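Local coordinates for protein HTH-type transcriptional regulator gadX (Escherichia coli, PDB 3MKL) that activates, as a homodimer, acid-resistance genes such as gadA, gadB and gadC by sequence-specific DNA binding, and can repress gadW under some conditions, at residues Thr14-Asn19 against Gln53-Cys58. Residues are numbered along the deposited sequence; the frame is centred on the assembly and turned at random.
Sequences TVINNN and QLLTEC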
ATOM      1  N   THR A  14      -6.024  -8.395   0.586  1.00 33.42           N
ATOM      2  CA  THR A  14      -5.966  -9.405  -0.486  1.00 34.50           C
ATOM      3  C   THR A  14      -6.369  -8.828  -1.860  1.00 33.13           C
ATOM      4  O   THR A  14      -5.775  -9.165  -2.881  1.00 33.39           O
ATOM      5  CB  THR A  14      -6.803 -10.674  -0.168  1.00 35.37           C
ATOM      6  OG1 THR A  14      -6.414 -11.200   1.113  1.00 37.84           O
ATOM      7  CG2 THR A  14      -6.572 -11.765  -1.268  1.00 37.97           C
ATOM      8  N   VAL A  15      -7.384  -7.969  -1.873  1.00 30.87           N
ATOM      9  CA  VAL A  15      -7.777  -7.297  -3.093  1.00 29.71           C
ATOM     10  C   VAL A  15      -6.620  -6.419  -3.583  1.00 30.45           C
ATOM     11  O   VAL A  15      -6.185  -6.535  -4.718  1.00 32.14           O
ATOM     12  CB  VAL A  15      -9.024  -6.427  -2.839  1.00 28.76           C
ATOM     13  CG1 VAL A  15      -9.358  -5.579  -4.068  1.00 25.16           C
ATOM     14  CG2 VAL A  15     -10.178  -7.305  -2.390  1.00 27.07           C
ATOM     15  N   ILE A  16      -6.120  -5.559  -2.695  1.00 29.70           N
ATOM     16  CA  ILE A  16      -5.051  -4.613  -3.010  1.00 29.74           C
ATOM     17  C   ILE A  16      -3.769  -5.302  -3.503  1.00 32.06           C
ATOM     18  O   ILE A  16      -3.190  -4.879  -4.494  1.00 31.88           O
ATOM     19  CB  ILE A  16      -4.706  -3.717  -1.798  1.00 28.57           C
ATOM     20  CG1 ILE A  16      -5.939  -2.908  -1.359  1.00 25.53           C
ATOM     21  CG2 ILE A  16      -3.505  -2.819  -2.140  1.00 29.71           C
ATOM     22  CD1 ILE A  16      -5.719  -2.044  -0.106  1.00 22.04           C
ATOM     23  N   ASN A  17      -3.345  -6.363  -2.819  1.00 34.18           N
ATOM     24  CA  ASN A  17      -2.109  -7.078  -3.199  1.00 37.91           C
ATOM     25  C   ASN A  17      -2.163  -7.839  -4.518  1.00 40.61           C
ATOM     26  O   ASN A  17      -1.119  -8.266  -5.034  1.00 43.50           O
ATOM     27  CB  ASN A  17      -1.624  -7.994  -2.074  1.00 38.74           C
ATOM     28  CG  ASN A  17      -0.970  -7.220  -0.958  1.00 38.06           C
ATOM     29  OD1 ASN A  17      -0.310  -6.203  -1.210  1.00 36.69           O
ATOM     30  ND2 ASN A  17      -1.166  -7.674   0.295  1.00 35.80           N
ATOM     31  N   ASN A  18      -3.365  -8.006  -5.065  1.00 40.54           N
ATOM     32  CA  ASN A  18      -3.531  -8.594  -6.384  1.00 42.74           C
ATOM     33  C   ASN A  18      -3.048  -7.663  -7.493  1.00 43.20           C
ATOM     34  O   ASN A  18      -2.678  -8.123  -8.570  1.00 45.56           O
ATOM     35  CB  ASN A  18      -4.993  -8.983  -6.618  1.00 42.64           C
ATOM     36  CG  ASN A  18      -5.349 -10.355  -6.021  1.00 46.09           C
ATOM     37  OD1 ASN A  18      -4.545 -10.978  -5.313  1.00 49.99           O
ATOM     38  ND2 ASN A  18      -6.570 -10.822  -6.301  1.00 47.10           N
ATOM     39  N   ASN A  19      -3.047  -6.360  -7.206  1.00 41.11           N
ATOM     40  CA  ASN A  19      -2.614  -5.320  -8.134  1.00 41.03           C
ATOM     41  C   ASN A  19      -2.310  -4.066  -7.326  1.00 39.23           C
ATOM     42  O   ASN A  19      -3.185  -3.202  -7.112  1.00 37.19           O
ATOM     43  CB  ASN A  19      -3.702  -5.039  -9.174  1.00 41.01           C
ATOM     44  CG  ASN A  19      -3.220  -4.146 -10.317  1.00 43.18           C
ATOM     45  OD1 ASN A  19      -2.103  -3.619 -10.299  1.00 45.72           O
ATOM     46  ND2 ASN A  19      -4.080  -3.966 -11.323  1.00 44.69           N
ATOM     47  N   GLN A  53      -5.330   3.630   4.670  1.00 37.45           N
ATOM     48  CA  GLN A  53      -4.271   3.188   5.558  1.00 37.08           C
ATOM     49  C   GLN A  53      -3.789   1.839   5.105  1.00 35.42           C
ATOM     50  O   GLN A  53      -2.584   1.594   5.052  1.00 35.10           O
ATOM     51  CB  GLN A  53      -4.721   3.170   7.022  1.00 39.89           C
ATOM     52  CG  GLN A  53      -4.644   4.567   7.629  1.00 41.71           C
ATOM     53  CD  GLN A  53      -5.195   4.669   9.033  1.00 45.95           C
ATOM     54  OE1 GLN A  53      -5.960   3.813   9.482  1.00 45.54           O
ATOM     55  NE2 GLN A  53      -4.817   5.746   9.739  1.00 49.66           N
ATOM     56  N   LEU A  54      -4.736   0.977   4.758  1.00 34.27           N
ATOM     57  CA  LEU A  54      -4.407  -0.367   4.304  1.00 33.63           C
ATOM     58  C   LEU A  54      -3.633  -0.320   2.992  1.00 31.70           C
ATOM     59  O   LEU A  54      -2.672  -1.051   2.821  1.00 31.74           O
ATOM     60  CB  LEU A  54      -5.670  -1.216   4.190  1.00 33.42           C
ATOM     61  CG  LEU A  54      -6.331  -1.534   5.544  1.00 35.88           C
ATOM     62  CD1 LEU A  54      -7.591  -2.340   5.332  1.00 34.02           C
ATOM     63  CD2 LEU A  54      -5.365  -2.268   6.517  1.00 38.27           C
ATOM     64  N   LEU A  55      -4.060   0.549   2.081  1.00 30.72           N
ATOM     65  CA  LEU A  55      -3.344   0.768   0.826  1.00 30.61           C
ATOM     66  C   LEU A  55      -1.868   1.063   1.086  1.00 30.40           C
ATOM     67  O   LEU A  55      -0.970   0.365   0.571  1.00 30.47           O
ATOM     68  CB  LEU A  55      -3.999   1.889   0.003  1.00 30.37           C
ATOM     69  CG  LEU A  55      -3.617   2.073  -1.475  1.00 32.69           C
ATOM     70  CD1 LEU A  55      -3.631   0.745  -2.242  1.00 32.37           C
ATOM     71  CD2 LEU A  55      -4.553   3.098  -2.176  1.00 33.06           C
ATOM     72  N   THR A  56      -1.626   2.082   1.911  1.00 30.38           N
ATOM     73  CA  THR A  56      -0.275   2.517   2.236  1.00 30.68           C
ATOM     74  C   THR A  56       0.545   1.362   2.796  1.00 31.07           C
ATOM     75  O   THR A  56       1.651   1.120   2.354  1.00 31.22           O
ATOM     76  CB  THR A  56      -0.295   3.731   3.212  1.00 31.74           C
ATOM     77  OG1 THR A  56      -0.754   4.891   2.497  1.00 32.23           O
ATOM     78  CG2 THR A  56       1.066   4.002   3.807  1.00 30.29           C
ATOM     79  N   GLU A  57      -0.021   0.643   3.748  1.00 32.43           N
ATOM     80  CA  GLU A  57       0.677  -0.445   4.401  1.00 34.83           C
ATOM     81  C   GLU A  57       1.078  -1.552   3.421  1.00 34.18           C
ATOM     82  O   GLU A  57       2.209  -2.029   3.443  1.00 34.99           O
ATOM     83  CB  GLU A  57      -0.174  -0.966   5.555  1.00 37.24           C
ATOM     84  CG  GLU A  57      -0.100  -0.028   6.772  1.00 42.21           C
ATOM     85  CD  GLU A  57      -1.382   0.045   7.600  1.00 46.68           C
ATOM     86  OE1 GLU A  57      -2.188  -0.918   7.599  1.00 49.08           O
ATOM     87  OE2 GLU A  57      -1.561   1.071   8.283  1.00 49.33           O
ATOM     88  N   CYS A  58       0.146  -1.918   2.544  1.00 33.28           N
ATOM     89  CA  CYS A  58       0.407  -2.843   1.453  1.00 33.69           C
ATOM     90  C   CYS A  58       1.541  -2.321   0.565  1.00 33.19           C
ATOM     91  O   CYS A  58       2.413  -3.063   0.145  1.00 34.32           O
ATOM     92  CB  CYS A  58      -0.863  -3.009   0.622  1.00 33.58           C
ATOM     93  SG  CYS A  58      -2.158  -3.976   1.413  1.00 36.60           S
TER
HETATM   94  O   HOH W   1       2.037  -5.714  -0.329  1.00 37.19           O
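Asn17 OD1 takes a hydrogen bond from a water 2.6 Å away, and the same water donates at 2.7 Å to the backbone Cys58 O, bridging two helices of the AraC/XylS-type DNA-binding domain. Helix 51-67 is the long helix that links the two predicted helix-turn-helix units of this fold; helix 8-17, which precedes the first unit, packs here against its early turns. No direct hydrogen bond joins the two segments; apart from the water bridge, they meet mainly through apolar side chains.

Ile16 makes most of the contact, its CB directed at the other helix and its two branches spread. With CG1 lying beside its own backbone N (chi1 -60°) and CD1 extended beyond it (chi2 177°), CD1 reaches the backbone of helix 51-67, 3.8 Å from Leu55 CA and close to the Leu54 carbonyl carbon. The other branch, CG2, meets Leu55 CD1 at 3.6 Å and Cys58 CB at 3.8 Å. Leu55 CB does not point straight at helix 8-17, but with CG opposite the backbone N (chi1 -166°) CD1 comes nearer, and the side chain crosses that of Ile16 at about a right angle.

Cys58 points at helix 8-17 and packs beside Ile16; its side chain also touches Cys13 and Ile20. Leu54, one turn before Cys58, touches Arg9, Val12 and Cys13, extending the interface toward the start of helix 8-17. At the more open margin the Asn17 amide borders Cys58: OD1, besides holding the water, lies 3.7 Å from Cys58 CB, and ND2 comes within 4.0 Å of Cys58 SG.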